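Local coordinates for Red carotenoid protein (RCP) (Nostoc sp., PDB 5FCY) that binds a carotenoid such as beta-carotene in a small, soluble, all-helical fold related to the N-terminal domain of the orange carotenoid protein, and probably serves in photoprotection, at residues Q19-D24 with S124-E129; E25-F30 with Q73-L78; A54-L59 with W102-Q107. One frame throughout, in Å; residues are numbered along the deposited sequence.

Contact 1 (Q19-D24 with S124-E129). With BCR (beta-carotene), chain B.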
loop_
_atom_site.group_PDB
_atom_site.type_symbol
_atom_site.label_atom_id
_atom_site.label_comp_id
_atom_site.label_asym_id
_atom_site.label_seq_id
_atom_site.Cartn_x
_atom_site.Cartn_y
_atom_site.Cartn_z
ATOM N N GLN A 19 -5.269 -4.933 -8.620
ATOM C CA GLN A 19 -4.486 -6.152 -8.473
ATOM C C GLN A 19 -4.006 -6.724 -9.801
ATOM O O GLN A 19 -3.249 -7.700 -9.794
ATOM C CB GLN A 19 -5.309 -7.207 -7.730
ATOM C CG GLN A 19 -5.495 -6.910 -6.253
ATOM C CD GLN A 19 -6.667 -7.656 -5.647
ATOM O OE1 GLN A 19 -7.698 -7.843 -6.293
ATOM N NE2 GLN A 19 -6.515 -8.086 -4.401
ATOM N N LYS A 20 -4.424 -6.154 -10.930
ATOM C CA LYS A 20 -3.961 -6.600 -12.236
ATOM C C LYS A 20 -2.713 -5.866 -12.703
ATOM O O LYS A 20 -2.088 -6.297 -13.678
ATOM C CB LYS A 20 -5.067 -6.417 -13.281
ATOM C CG LYS A 20 -6.259 -7.332 -13.083
ATOM C CD LYS A 20 -7.478 -6.815 -13.831
ATOM C CE LYS A 20 -8.720 -7.647 -13.538
ATOM N NZ LYS A 20 -9.976 -6.922 -13.895
ATOM N N LEU A 21 -2.340 -4.779 -12.037
ATOM C CA LEU A 21 -1.178 -4.000 -12.426
ATOM C C LEU A 21 0.104 -4.699 -11.979
ATOM O O LEU A 21 0.090 -5.622 -11.160
ATOM C CB LEU A 21 -1.250 -2.600 -11.817
ATOM C CG LEU A 21 -2.586 -1.863 -11.943
ATOM C CD1 LEU A 21 -2.511 -0.511 -11.242
ATOM C CD2 LEU A 21 -2.979 -1.693 -13.406
ATOM N N ASP A 22 1.225 -4.251 -12.537
ATOM C CA ASP A 22 2.522 -4.689 -12.045
ATOM C C ASP A 22 2.714 -4.225 -10.603
ATOM O O ASP A 22 2.117 -3.245 -10.151
ATOM C CB ASP A 22 3.645 -4.151 -12.935
ATOM C CG ASP A 22 3.611 -4.731 -14.341
ATOM O OD1 ASP A 22 3.231 -5.913 -14.492
ATOM O OD2 ASP A 22 3.965 -4.006 -15.295
ATOM N N VAL A 23 3.562 -4.954 -9.873
ATOM C CA VAL A 23 3.762 -4.677 -8.450
ATOM C C VAL A 23 4.209 -3.236 -8.243
ATOM O O VAL A 23 3.676 -2.517 -7.390
ATOM C CB VAL A 23 4.770 -5.671 -7.848
ATOM C CG1 VAL A 23 5.065 -5.329 -6.392
ATOM C CG2 VAL A 23 4.226 -7.077 -7.952
ATOM N N ASP A 24 5.211 -2.797 -9.007
ATOM C CA ASP A 24 5.677 -1.421 -8.885
ATOM C C ASP A 24 4.600 -0.436 -9.315
ATOM O O ASP A 24 4.449 0.630 -8.709
ATOM C CB ASP A 24 6.947 -1.228 -9.708
ATOM C CG ASP A 24 8.180 -1.784 -9.020
ATOM O OD1 ASP A 24 8.063 -2.225 -7.857
ATOM O OD2 ASP A 24 9.266 -1.767 -9.637
ATOM N N SER A 124 0.799 4.652 -15.781
ATOM C CA SER A 124 0.274 4.140 -17.035
ATOM C C SER A 124 -1.087 4.761 -17.336
ATOM O O SER A 124 -1.752 5.326 -16.463
ATOM C CB SER A 124 0.147 2.619 -16.976
ATOM O OG SER A 124 -0.731 2.143 -17.982
ATOM N N SER A 125 -1.501 4.647 -18.600
ATOM C CA SER A 125 -2.823 5.126 -18.989
ATOM C C SER A 125 -3.909 4.460 -18.154
ATOM O O SER A 125 -4.870 5.113 -17.732
ATOM C CB SER A 125 -3.054 4.865 -20.478
ATOM O OG SER A 125 -4.358 5.256 -20.870
ATOM N N GLU A 126 -3.764 3.157 -17.901
ATOM C CA GLU A 126 -4.745 2.429 -17.102
ATOM C C GLU A 126 -4.762 2.927 -15.661
ATOM O O GLU A 126 -5.836 3.114 -15.076
ATOM C CB GLU A 126 -4.436 0.931 -17.151
ATOM C CG GLU A 126 -5.492 0.043 -16.509
ATOM C CD GLU A 126 -5.110 -1.429 -16.517
ATOM O OE1 GLU A 126 -4.045 -1.773 -17.073
ATOM O OE2 GLU A 126 -5.878 -2.243 -15.961
ATOM N N SER A 127 -3.585 3.148 -15.074
ATOM C CA SER A 127 -3.514 3.560 -13.676
ATOM C C SER A 127 -4.120 4.942 -13.476
ATOM O O SER A 127 -4.913 5.155 -12.552
ATOM C CB SER A 127 -2.063 3.534 -13.199
ATOM O OG SER A 127 -1.562 2.212 -13.183
ATOM N N GLN A 128 -3.752 5.901 -14.329
ATOM C CA GLN A 128 -4.314 7.241 -14.210
ATOM C C GLN A 128 -5.833 7.212 -14.309
ATOM O O GLN A 128 -6.510 8.080 -13.747
ATOM C CB GLN A 128 -3.732 8.157 -15.287
ATOM C CG GLN A 128 -3.857 9.640 -14.969
ATOM C CD GLN A 128 -2.679 10.168 -14.168
ATOM O OE1 GLN A 128 -1.521 9.917 -14.507
ATOM N NE2 GLN A 128 -2.969 10.902 -13.099
ATOM N N GLU A 129 -6.385 6.223 -15.017
ATOM C CA GLU A 129 -7.834 6.079 -15.091
ATOM C C GLU A 129 -8.398 5.622 -13.750
ATOM O O GLU A 129 -9.384 6.182 -13.257
ATOM C CB GLU A 129 -8.200 5.092 -16.200
ATOM C CG GLU A 129 -9.584 5.296 -16.801
ATOM C CD GLU A 129 -9.638 6.466 -17.765
ATOM O OE1 GLU A 129 -10.179 7.529 -17.393
ATOM O OE2 GLU A 129 -9.132 6.323 -18.898
HETATM C C1 BCR B . 10.495 2.059 -6.721
HETATM C C2 BCR B . 10.989 2.460 -8.109
HETATM C C3 BCR B . 10.127 1.934 -9.252
HETATM C C4 BCR B . 8.657 1.862 -8.860
HETATM C C5 BCR B . 8.396 2.732 -7.656
HETATM C C6 BCR B . 9.043 2.453 -6.526
HETATM C C7 BCR B . 8.455 2.508 -5.146
HETATM C C8 BCR B . 7.186 2.829 -4.819
HETATM C C9 BCR B . 6.717 2.842 -3.400
HETATM C C10 BCR B . 5.441 3.224 -3.132
HETATM C C11 BCR B . 4.838 3.280 -1.788
HETATM C C33 BCR B . 7.479 3.899 -7.802
HETATM C C31 BCR B . 11.416 2.725 -5.701
HETATM C C32 BCR B . 10.593 0.547 -6.611
HETATM C C34 BCR B . 7.690 2.434 -2.326
HETATM C C12 BCR B . 3.556 3.654 -1.638
HETATM C C13 BCR B . 2.887 3.722 -0.312
HETATM C C14 BCR B . 1.587 4.119 -0.252
HETATM C C15 BCR B . 0.796 4.227 0.982
HETATM C C16 BCR B . -0.479 4.645 0.971
HETATM C C17 BCR B . -1.221 4.735 2.237
HETATM C C18 BCR B . -2.499 5.151 2.341
HETATM C C19 BCR B . -3.105 5.168 3.700
HETATM C C20 BCR B . -4.382 5.479 3.952
HETATM C C21 BCR B . -4.884 5.458 5.334
HETATM C C22 BCR B . -6.147 5.791 5.662
HETATM C C23 BCR B . -6.526 5.757 7.103
HETATM C C24 BCR B . -7.715 6.173 7.559
HETATM C C25 BCR B . -8.101 6.161 9.000
HETATM C C26 BCR B . -7.281 5.798 9.987
HETATM C C27 BCR B . -7.688 4.648 10.880
HETATM C C28 BCR B . -9.208 4.552 10.907
HETATM C C29 BCR B . -9.850 5.928 10.766
HETATM C C30 BCR B . -9.490 6.584 9.433
HETATM C C35 BCR B . 3.689 3.330 0.898
HETATM C C36 BCR B . -3.246 5.571 1.105
HETATM C C37 BCR B . -7.084 6.204 4.561
HETATM C C38 BCR B . -6.018 6.566 10.291
HETATM C C39 BCR B . -9.489 8.099 9.579
HETATM C C40 BCR B . -10.543 6.185 8.406
#

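Contact 2 (E25-F30 with Q73-L78). With BCR (beta-carotene), chain B.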
loop_
_atom_site.group_PDB
_atom_site.type_symbol
_atom_site.label_atom_id
_atom_site.label_comp_id
_atom_site.label_asym_id
_atom_site.label_seq_id
_atom_site.Cartn_x
_atom_site.Cartn_y
_atom_site.Cartn_z
ATOM N N GLU A 25 3.840 -0.775 -10.357
ATOM C CA GLU A 25 2.718 0.065 -10.762
ATOM C C GLU A 25 1.692 0.181 -9.642
ATOM O O GLU A 25 1.128 1.257 -9.412
ATOM C CB GLU A 25 2.073 -0.506 -12.025
ATOM C CG GLU A 25 1.058 0.411 -12.684
ATOM C CD GLU A 25 1.701 1.619 -13.334
ATOM O OE1 GLU A 25 2.944 1.726 -13.289
ATOM O OE2 GLU A 25 0.965 2.459 -13.891
ATOM N N GLN A 26 1.435 -0.923 -8.934
ATOM C CA GLN A 26 0.513 -0.889 -7.804
ATOM C C GLN A 26 1.013 0.063 -6.727
ATOM O O GLN A 26 0.252 0.886 -6.205
ATOM C CB GLN A 26 0.335 -2.295 -7.226
ATOM C CG GLN A 26 -0.438 -3.258 -8.120
ATOM C CD GLN A 26 -0.781 -4.567 -7.425
ATOM O OE1 GLN A 26 -1.343 -4.576 -6.331
ATOM N NE2 GLN A 26 -0.443 -5.681 -8.065
ATOM N N LEU A 27 2.294 -0.044 -6.374
ATOM C CA LEU A 27 2.855 0.822 -5.345
ATOM C C LEU A 27 2.813 2.281 -5.776
ATOM O O LEU A 27 2.603 3.176 -4.947
ATOM C CB LEU A 27 4.287 0.390 -5.030
ATOM C CG LEU A 27 4.418 -0.878 -4.186
ATOM C CD1 LEU A 27 5.797 -1.500 -4.350
ATOM C CD2 LEU A 27 4.144 -0.565 -2.722
ATOM N N ALA A 28 3.005 2.543 -7.070
ATOM C CA ALA A 28 2.947 3.915 -7.565
ATOM C C ALA A 28 1.545 4.487 -7.405
ATOM O O ALA A 28 1.371 5.613 -6.926
ATOM C CB ALA A 28 3.385 3.966 -9.028
ATOM N N LEU A 29 0.530 3.720 -7.804
ATOM C CA LEU A 29 -0.848 4.171 -7.643
ATOM C C LEU A 29 -1.155 4.468 -6.180
ATOM O O LEU A 29 -1.745 5.505 -5.854
ATOM C CB LEU A 29 -1.806 3.114 -8.191
ATOM C CG LEU A 29 -3.295 3.437 -8.100
ATOM C CD1 LEU A 29 -3.629 4.663 -8.923
ATOM C CD2 LEU A 29 -4.112 2.245 -8.558
ATOM N N PHE A 30 -0.754 3.566 -5.283
ATOM C CA PHE A 30 -1.003 3.763 -3.858
ATOM C C PHE A 30 -0.325 5.034 -3.357
ATOM O O PHE A 30 -0.873 5.745 -2.509
ATOM C CB PHE A 30 -0.502 2.541 -3.078
ATOM C CG PHE A 30 -1.288 2.213 -1.826
ATOM C CD1 PHE A 30 -2.550 2.733 -1.590
ATOM C CD2 PHE A 30 -0.746 1.358 -0.880
ATOM C CE1 PHE A 30 -3.248 2.402 -0.443
ATOM C CE2 PHE A 30 -1.437 1.033 0.268
ATOM C CZ PHE A 30 -2.688 1.558 0.488
ATOM N N GLN A 73 11.784 -4.378 -1.085
ATOM C CA GLN A 73 11.447 -5.767 -1.369
ATOM C C GLN A 73 10.320 -6.266 -0.476
ATOM O O GLN A 73 9.525 -7.113 -0.899
ATOM C CB GLN A 73 12.686 -6.650 -1.212
ATOM C CG GLN A 73 12.514 -8.050 -1.774
ATOM C CD GLN A 73 12.109 -8.042 -3.236
ATOM O OE1 GLN A 73 12.672 -7.303 -4.043
ATOM N NE2 GLN A 73 11.113 -8.852 -3.579
ATOM N N LEU A 74 10.227 -5.756 0.754
ATOM C CA LEU A 74 9.131 -6.154 1.631
ATOM C C LEU A 74 7.787 -5.742 1.042
ATOM O O LEU A 74 6.870 -6.563 0.927
ATOM C CB LEU A 74 9.310 -5.541 3.019
ATOM C CG LEU A 74 8.156 -5.818 3.987
ATOM C CD1 LEU A 74 8.135 -7.282 4.400
ATOM C CD2 LEU A 74 8.246 -4.914 5.195
ATOM N N GLN A 75 7.649 -4.465 0.680
ATOM C CA GLN A 75 6.381 -3.984 0.142
ATOM C C GLN A 75 5.982 -4.773 -1.098
ATOM O O GLN A 75 4.815 -5.144 -1.258
ATOM C CB GLN A 75 6.480 -2.492 -0.170
ATOM C CG GLN A 75 6.853 -1.644 1.030
ATOM C CD GLN A 75 6.988 -0.174 0.687
ATOM O OE1 GLN A 75 6.016 0.481 0.307
ATOM N NE2 GLN A 75 8.201 0.351 0.815
ATOM N N ARG A 76 6.941 -5.043 -1.985
ATOM C CA ARG A 76 6.687 -5.939 -3.109
ATOM C C ARG A 76 6.257 -7.316 -2.619
ATOM O O ARG A 76 5.274 -7.885 -3.107
ATOM C CB ARG A 76 7.938 -6.058 -3.976
ATOM C CG ARG A 76 8.423 -4.754 -4.573
ATOM C CD ARG A 76 9.795 -4.933 -5.197
ATOM N NE ARG A 76 10.054 -3.972 -6.264
ATOM C CZ ARG A 76 11.167 -3.946 -6.988
ATOM N NH1 ARG A 76 12.130 -4.828 -6.761
ATOM N NH2 ARG A 76 11.321 -3.038 -7.940
ATOM N N ASP A 77 6.996 -7.872 -1.654
ATOM C CA ASP A 77 6.679 -9.198 -1.137
ATOM C C ASP A 77 5.300 -9.240 -0.489
ATOM O O ASP A 77 4.647 -10.289 -0.495
ATOM C CB ASP A 77 7.749 -9.633 -0.136
ATOM C CG ASP A 77 9.061 -10.011 -0.804
ATOM O OD1 ASP A 77 9.048 -10.369 -2.001
ATOM O OD2 ASP A 77 10.109 -9.955 -0.129
ATOM N N LEU A 78 4.838 -8.121 0.074
ATOM C CA LEU A 78 3.495 -8.093 0.643
ATOM C C LEU A 78 2.438 -8.148 -0.451
ATOM O O LEU A 78 1.405 -8.810 -0.292
ATOM C CB LEU A 78 3.305 -6.844 1.505
ATOM C CG LEU A 78 4.189 -6.703 2.748
ATOM C CD1 LEU A 78 3.786 -5.468 3.534
ATOM C CD2 LEU A 78 4.132 -7.942 3.627
HETATM C C1 BCR B . 10.495 2.059 -6.721
HETATM C C2 BCR B . 10.989 2.460 -8.109
HETATM C C3 BCR B . 10.127 1.934 -9.252
HETATM C C4 BCR B . 8.657 1.862 -8.860
HETATM C C5 BCR B . 8.396 2.732 -7.656
HETATM C C6 BCR B . 9.043 2.453 -6.526
HETATM C C7 BCR B . 8.455 2.508 -5.146
HETATM C C8 BCR B . 7.186 2.829 -4.819
HETATM C C9 BCR B . 6.717 2.842 -3.400
HETATM C C10 BCR B . 5.441 3.224 -3.132
HETATM C C11 BCR B . 4.838 3.280 -1.788
HETATM C C33 BCR B . 7.479 3.899 -7.802
HETATM C C31 BCR B . 11.416 2.725 -5.701
HETATM C C32 BCR B . 10.593 0.547 -6.611
HETATM C C34 BCR B . 7.690 2.434 -2.326
HETATM C C12 BCR B . 3.556 3.654 -1.638
HETATM C C13 BCR B . 2.887 3.722 -0.312
HETATM C C14 BCR B . 1.587 4.119 -0.252
HETATM C C15 BCR B . 0.796 4.227 0.982
HETATM C C16 BCR B . -0.479 4.645 0.971
HETATM C C17 BCR B . -1.221 4.735 2.237
HETATM C C18 BCR B . -2.499 5.151 2.341
HETATM C C19 BCR B . -3.105 5.168 3.700
HETATM C C20 BCR B . -4.382 5.479 3.952
HETATM C C21 BCR B . -4.884 5.458 5.334
HETATM C C22 BCR B . -6.147 5.791 5.662
HETATM C C23 BCR B . -6.526 5.757 7.103
HETATM C C24 BCR B . -7.715 6.173 7.559
HETATM C C25 BCR B . -8.101 6.161 9.000
HETATM C C26 BCR B . -7.281 5.798 9.987
HETATM C C27 BCR B . -7.688 4.648 10.880
HETATM C C28 BCR B . -9.208 4.552 10.907
HETATM C C29 BCR B . -9.850 5.928 10.766
HETATM C C30 BCR B . -9.490 6.584 9.433
HETATM C C35 BCR B . 3.689 3.330 0.898
HETATM C C36 BCR B . -3.246 5.571 1.105
HETATM C C37 BCR B . -7.084 6.204 4.561
HETATM C C38 BCR B . -6.018 6.566 10.291
HETATM C C39 BCR B . -9.489 8.099 9.579
HETATM C C40 BCR B . -10.543 6.185 8.406
#

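Contact 3 (A54-L59 with W102-Q107). With BCR (beta-carotene), chain B.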
loop_
_atom_site.group_PDB
_atom_site.type_symbol
_atom_site.label_atom_id
_atom_site.label_comp_id
_atom_site.label_asym_id
_atom_site.label_seq_id
_atom_site.Cartn_x
_atom_site.Cartn_y
_atom_site.Cartn_z
ATOM N N ALA A 54 -0.157 1.011 17.715
ATOM C CA ALA A 54 1.105 0.535 18.271
ATOM C C ALA A 54 1.606 -0.682 17.510
ATOM O O ALA A 54 2.780 -0.753 17.131
ATOM C CB ALA A 54 0.933 0.210 19.755
ATOM N N ILE A 55 0.723 -1.656 17.280
ATOM C CA ILE A 55 1.091 -2.814 16.473
ATOM C C ILE A 55 1.604 -2.362 15.110
ATOM O O ILE A 55 2.604 -2.883 14.602
ATOM C CB ILE A 55 -0.107 -3.772 16.345
ATOM C CG1 ILE A 55 -0.554 -4.241 17.734
ATOM C CG2 ILE A 55 0.255 -4.966 15.468
ATOM C CD1 ILE A 55 -1.770 -5.139 17.735
ATOM N N ALA A 56 0.938 -1.375 14.507
ATOM C CA ALA A 56 1.382 -0.856 13.218
ATOM C C ALA A 56 2.735 -0.167 13.344
ATOM O O ALA A 56 3.631 -0.382 12.520
ATOM C CB ALA A 56 0.338 0.108 12.652
ATOM N N GLU A 57 2.900 0.673 14.370
ATOM C CA GLU A 57 4.192 1.311 14.599
ATOM C C GLU A 57 5.281 0.278 14.851
ATOM O O GLU A 57 6.433 0.478 14.448
ATOM C CB GLU A 57 4.100 2.279 15.780
ATOM C CG GLU A 57 5.286 3.234 15.901
ATOM C CD GLU A 57 5.242 4.366 14.885
ATOM O OE1 GLU A 57 4.136 4.881 14.606
ATOM O OE2 GLU A 57 6.314 4.742 14.362
ATOM N N GLY A 58 4.941 -0.827 15.510
ATOM C CA GLY A 58 5.893 -1.896 15.734
ATOM C C GLY A 58 6.394 -2.484 14.433
ATOM O O GLY A 58 7.595 -2.449 14.147
ATOM N N LEU A 59 5.474 -3.025 13.630
ATOM C CA LEU A 59 5.854 -3.571 12.331
ATOM C C LEU A 59 6.565 -2.527 11.484
ATOM O O LEU A 59 7.477 -2.863 10.720
ATOM C CB LEU A 59 4.614 -4.100 11.602
ATOM C CG LEU A 59 4.847 -4.941 10.341
ATOM C CD1 LEU A 59 5.537 -6.257 10.676
ATOM C CD2 LEU A 59 3.533 -5.202 9.616
ATOM N N TRP A 102 0.405 0.692 6.241
ATOM C CA TRP A 102 0.688 1.277 4.937
ATOM C C TRP A 102 0.698 2.799 4.997
ATOM O O TRP A 102 1.391 3.442 4.201
ATOM C CB TRP A 102 -0.325 0.780 3.906
ATOM C CG TRP A 102 0.045 -0.547 3.331
ATOM C CD1 TRP A 102 -0.481 -1.759 3.661
ATOM C CD2 TRP A 102 1.038 -0.798 2.328
ATOM N NE1 TRP A 102 0.118 -2.752 2.922
ATOM C CE2 TRP A 102 1.054 -2.187 2.098
ATOM C CE3 TRP A 102 1.911 0.018 1.602
ATOM C CZ2 TRP A 102 1.909 -2.779 1.173
ATOM C CZ3 TRP A 102 2.760 -0.572 0.683
ATOM C CH2 TRP A 102 2.753 -1.956 0.477
ATOM N N TYR A 103 -0.050 3.393 5.927
ATOM C CA TYR A 103 0.009 4.841 6.104
ATOM C C TYR A 103 1.363 5.269 6.663
ATOM O O TYR A 103 1.992 6.198 6.146
ATOM C CB TYR A 103 -1.115 5.311 7.026
ATOM C CG TYR A 103 -1.087 6.802 7.269
ATOM C CD1 TYR A 103 -1.466 7.692 6.275
ATOM C CD2 TYR A 103 -0.670 7.318 8.488
ATOM C CE1 TYR A 103 -1.436 9.059 6.487
ATOM C CE2 TYR A 103 -0.637 8.683 8.711
ATOM C CZ TYR A 103 -1.022 9.549 7.707
ATOM O OH TYR A 103 -0.994 10.911 7.919
ATOM N N LEU A 104 1.822 4.604 7.727
ATOM C CA LEU A 104 3.110 4.947 8.320
ATOM C C LEU A 104 4.249 4.780 7.323
ATOM O O LEU A 104 5.267 5.473 7.426
ATOM C CB LEU A 104 3.364 4.090 9.559
ATOM C CG LEU A 104 2.310 4.176 10.665
ATOM C CD1 LEU A 104 2.735 3.334 11.852
ATOM C CD2 LEU A 104 2.066 5.617 11.089
ATOM N N LEU A 105 4.108 3.860 6.365
ATOM C CA LEU A 105 5.097 3.754 5.299
ATOM C C LEU A 105 5.122 5.018 4.454
ATOM O O LEU A 105 6.195 5.521 4.106
ATOM C CB LEU A 105 4.805 2.541 4.417
ATOM C CG LEU A 105 4.962 1.148 5.025
ATOM C CD1 LEU A 105 4.602 0.102 3.985
ATOM C CD2 LEU A 105 6.372 0.921 5.546
ATOM N N SER A 106 3.946 5.547 4.112
ATOM C CA SER A 106 3.895 6.767 3.315
ATOM C C SER A 106 4.450 7.954 4.092
ATOM O O SER A 106 5.178 8.783 3.533
ATOM C CB SER A 106 2.461 7.037 2.860
ATOM O OG SER A 106 1.565 7.040 3.957
ATOM N N GLN A 107 4.121 8.055 5.382
ATOM C CA GLN A 107 4.716 9.099 6.210
ATOM C C GLN A 107 6.228 8.929 6.292
ATOM O O GLN A 107 6.984 9.890 6.118
ATOM C CB GLN A 107 4.098 9.084 7.607
ATOM C CG GLN A 107 2.872 9.961 7.750
ATOM C CD GLN A 107 2.479 10.162 9.198
ATOM O OE1 GLN A 107 3.072 9.571 10.101
ATOM N NE2 GLN A 107 1.481 11.005 9.428
HETATM C C1 BCR B . 10.495 2.059 -6.721
HETATM C C2 BCR B . 10.989 2.460 -8.109
HETATM C C3 BCR B . 10.127 1.934 -9.252
HETATM C C4 BCR B . 8.657 1.862 -8.860
HETATM C C5 BCR B . 8.396 2.732 -7.656
HETATM C C6 BCR B . 9.043 2.453 -6.526
HETATM C C7 BCR B . 8.455 2.508 -5.146
HETATM C C8 BCR B . 7.186 2.829 -4.819
HETATM C C9 BCR B . 6.717 2.842 -3.400
HETATM C C10 BCR B . 5.441 3.224 -3.132
HETATM C C11 BCR B . 4.838 3.280 -1.788
HETATM C C33 BCR B . 7.479 3.899 -7.802
HETATM C C31 BCR B . 11.416 2.725 -5.701
HETATM C C32 BCR B . 10.593 0.547 -6.611
HETATM C C34 BCR B . 7.690 2.434 -2.326
HETATM C C12 BCR B . 3.556 3.654 -1.638
HETATM C C13 BCR B . 2.887 3.722 -0.312
HETATM C C14 BCR B . 1.587 4.119 -0.252
HETATM C C15 BCR B . 0.796 4.227 0.982
HETATM C C16 BCR B . -0.479 4.645 0.971
HETATM C C17 BCR B . -1.221 4.735 2.237
HETATM C C18 BCR B . -2.499 5.151 2.341
HETATM C C19 BCR B . -3.105 5.168 3.700
HETATM C C20 BCR B . -4.382 5.479 3.952
HETATM C C21 BCR B . -4.884 5.458 5.334
HETATM C C22 BCR B . -6.147 5.791 5.662
HETATM C C23 BCR B . -6.526 5.757 7.103
HETATM C C24 BCR B . -7.715 6.173 7.559
HETATM C C25 BCR B . -8.101 6.161 9.000
HETATM C C26 BCR B . -7.281 5.798 9.987
HETATM C C27 BCR B . -7.688 4.648 10.880
HETATM C C28 BCR B . -9.208 4.552 10.907
HETATM C C29 BCR B . -9.850 5.928 10.766
HETATM C C30 BCR B . -9.490 6.584 9.433
HETATM C C35 BCR B . 3.689 3.330 0.898
HETATM C C36 BCR B . -3.246 5.571 1.105
HETATM C C37 BCR B . -7.084 6.204 4.561
HETATM C C38 BCR B . -6.018 6.566 10.291
HETATM C C39 BCR B . -9.489 8.099 9.579
HETATM C C40 BCR B . -10.543 6.185 8.406
#

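Contact 1 (Q19-D24 with S124-E129)
Leu21 sets its two methyl branches against Glu126 and Ser127 in the first turn of helix 125-136. CD1 approaches the hydroxyl of Ser127, with 3.5 Å between Leu21 CD1 and Ser127 OG. The other branch meets a carboxylate: Leu21 CD2 lies 3.8 Å from Glu126 CD and almost as near to each of its oxygens, so no single oxygen is picked out. Glu126 places the group there by holding CG anti to its backbone N (chi1 -172°) and staying extended beyond, which carries the carboxylate along the solvent side of the leucine. Lys20 leads away, its NZ 6.6 Å from Glu126 OE2, too far for a salt bridge.

A second shell fixes the buried end. The Ser127 hydroxyl is hydrogen-bonded to Glu25 OE2, and the same oxygen receives the backbone N of Ser124, so one carboxylate oxygen of helix 23-35 grips the start of helix 125-136 twice. Ser124 is the N-cap of that helix, its OG accepting from Glu126 N at 3.2 Å. On the other side, the carbonyl of Leu21 takes a hydrogen bond from Gln26 NE2, which ties the connecting turn to the helix it leads into. Two residues into that helix, Asp24 has turned from the interface to the pigment: its CB sits 3.6 Å from beta-carotene C4, and OD2 forms a salt bridge with Arg76. The contact thus illustrates how helix starts are joined in this all-helical fold, a leucine from an interhelical turn covering a capped N-terminus while the adjoining helix enters the carotenoid pocket.

Contact 2 (E25-F30 with Q73-L78)
Leu27 meets Gln75 beside the polyene, in the closer of the two approaches between the segments, and here the packing is tight. Leu27 CD2 lies 3.7 Å from the amide oxygen Gln75 OE1, the two side chains meeting at a slant. Gln75 is extended beyond CG (chi2 178°), which carries its amide to the pigment, where OE1 is 3.7 Å from the beta-carotene methyl C34; its NE2 makes a weak hydrogen bond to Gln71 O. Leu27 joins in nearer its backbone, with Leu27 CB 3.6 Å from beta-carotene C10. One turn on, Phe30 lays a ring face against the polyene, C16 standing 3.5 Å above the ring plane and over its centre, and the ring also meets the indole of Trp102. Replacing Phe30 with an alanine would probably leave the middle of the polyene without its flat support and open a gap beside Trp102.

Toward the partly exposed side the packing thins. Leu27 CD1 touches Arg76 at CG, 4.2 Å away, the side chains crossing at about a right angle. The arginine continues toward the end ring of the carotene, its NH2 in a salt bridge with Asp24 OD2 and its guanidinium set obliquely to the ring methyl C32. Helices 23-35 and 68-79 meet in this way with helix 95-110 against both: Trp102 touches Leu27 and Gln75, Leu105 touches Gln75, and Phe101 touches Leu78, which also reaches helix 85-91.

Contact 3 (A54-L59 with W102-Q107)
Leu104 points one methyl at the backbone and side chains of a single turn of helix 53-64. Its CD1 lies 4.1 Å from Ala56 CB and 3.7 Å from the backbone N of Glu57, so the branch rests on the helix surface itself. Glu57 then closes over it from the side: the chain bends at its second torsion (chi2 76°) and brings OE1 to 3.5 Å from Leu104 CD1, glutamate and leucine crossing at about a right angle. With CD1 anti to CA (chi2 -177°), that branch of Leu104 reaches away from helix 95-110 toward helix 53-64. Ala56 is buried and Glu57 exposed, which makes the contact apolar on its inner side and carboxylate-lined toward solvent. Around it, Ala56 also touches Thr97 and Leu100, while Leu59 packs on Phe101.

Helix 95-110 is a pocket-lining helix of the all-helical domain found at the N-terminus of the orange carotenoid protein: while Leu104 is spent on packing, its neighbours in sequence address the pigment. Trp102 presents the edge of its indole, in plane, to the polyene methyl C35, with 3.8 Å between Trp102 CE3 and C35. Leu105 lies across one face of that indole, its CD1 3.6 Å above the plane and offset toward the rim, and Trp102 NE1 is hydrogen-bonded to Tyr90 OH. Tyr103 likewise turns a ring edge to the polyene, at C19, and Tyr103 CB approaches C19 to 3.9 Å. Ser106 comes in with its methylene, 3.8 Å from Ser106 CB to C15, and both Tyr103 and Ser106 touch Tyr34 of helix 23-35.

The six segments belong to one helical domain around one carotenoid. Contacts 1 and 2 both use helix 23-35; their centres are about 11 Å apart, and they touch through probable hydrogen bonds. Contact 3 lies about 15 Å from contact 2, centre to centre, the two touching by packing, and about 24 Å from contact 1, again between centres, on the opposite side of the chain's centre. Along the chain, 19-24 and 124-129 enclose the other two pairs, whose segments alternate: 25-30, 54-59, 73-78, 102-107. Segments far apart in sequence thus meet around the pigment, which each contact touches through at least one of its two segments.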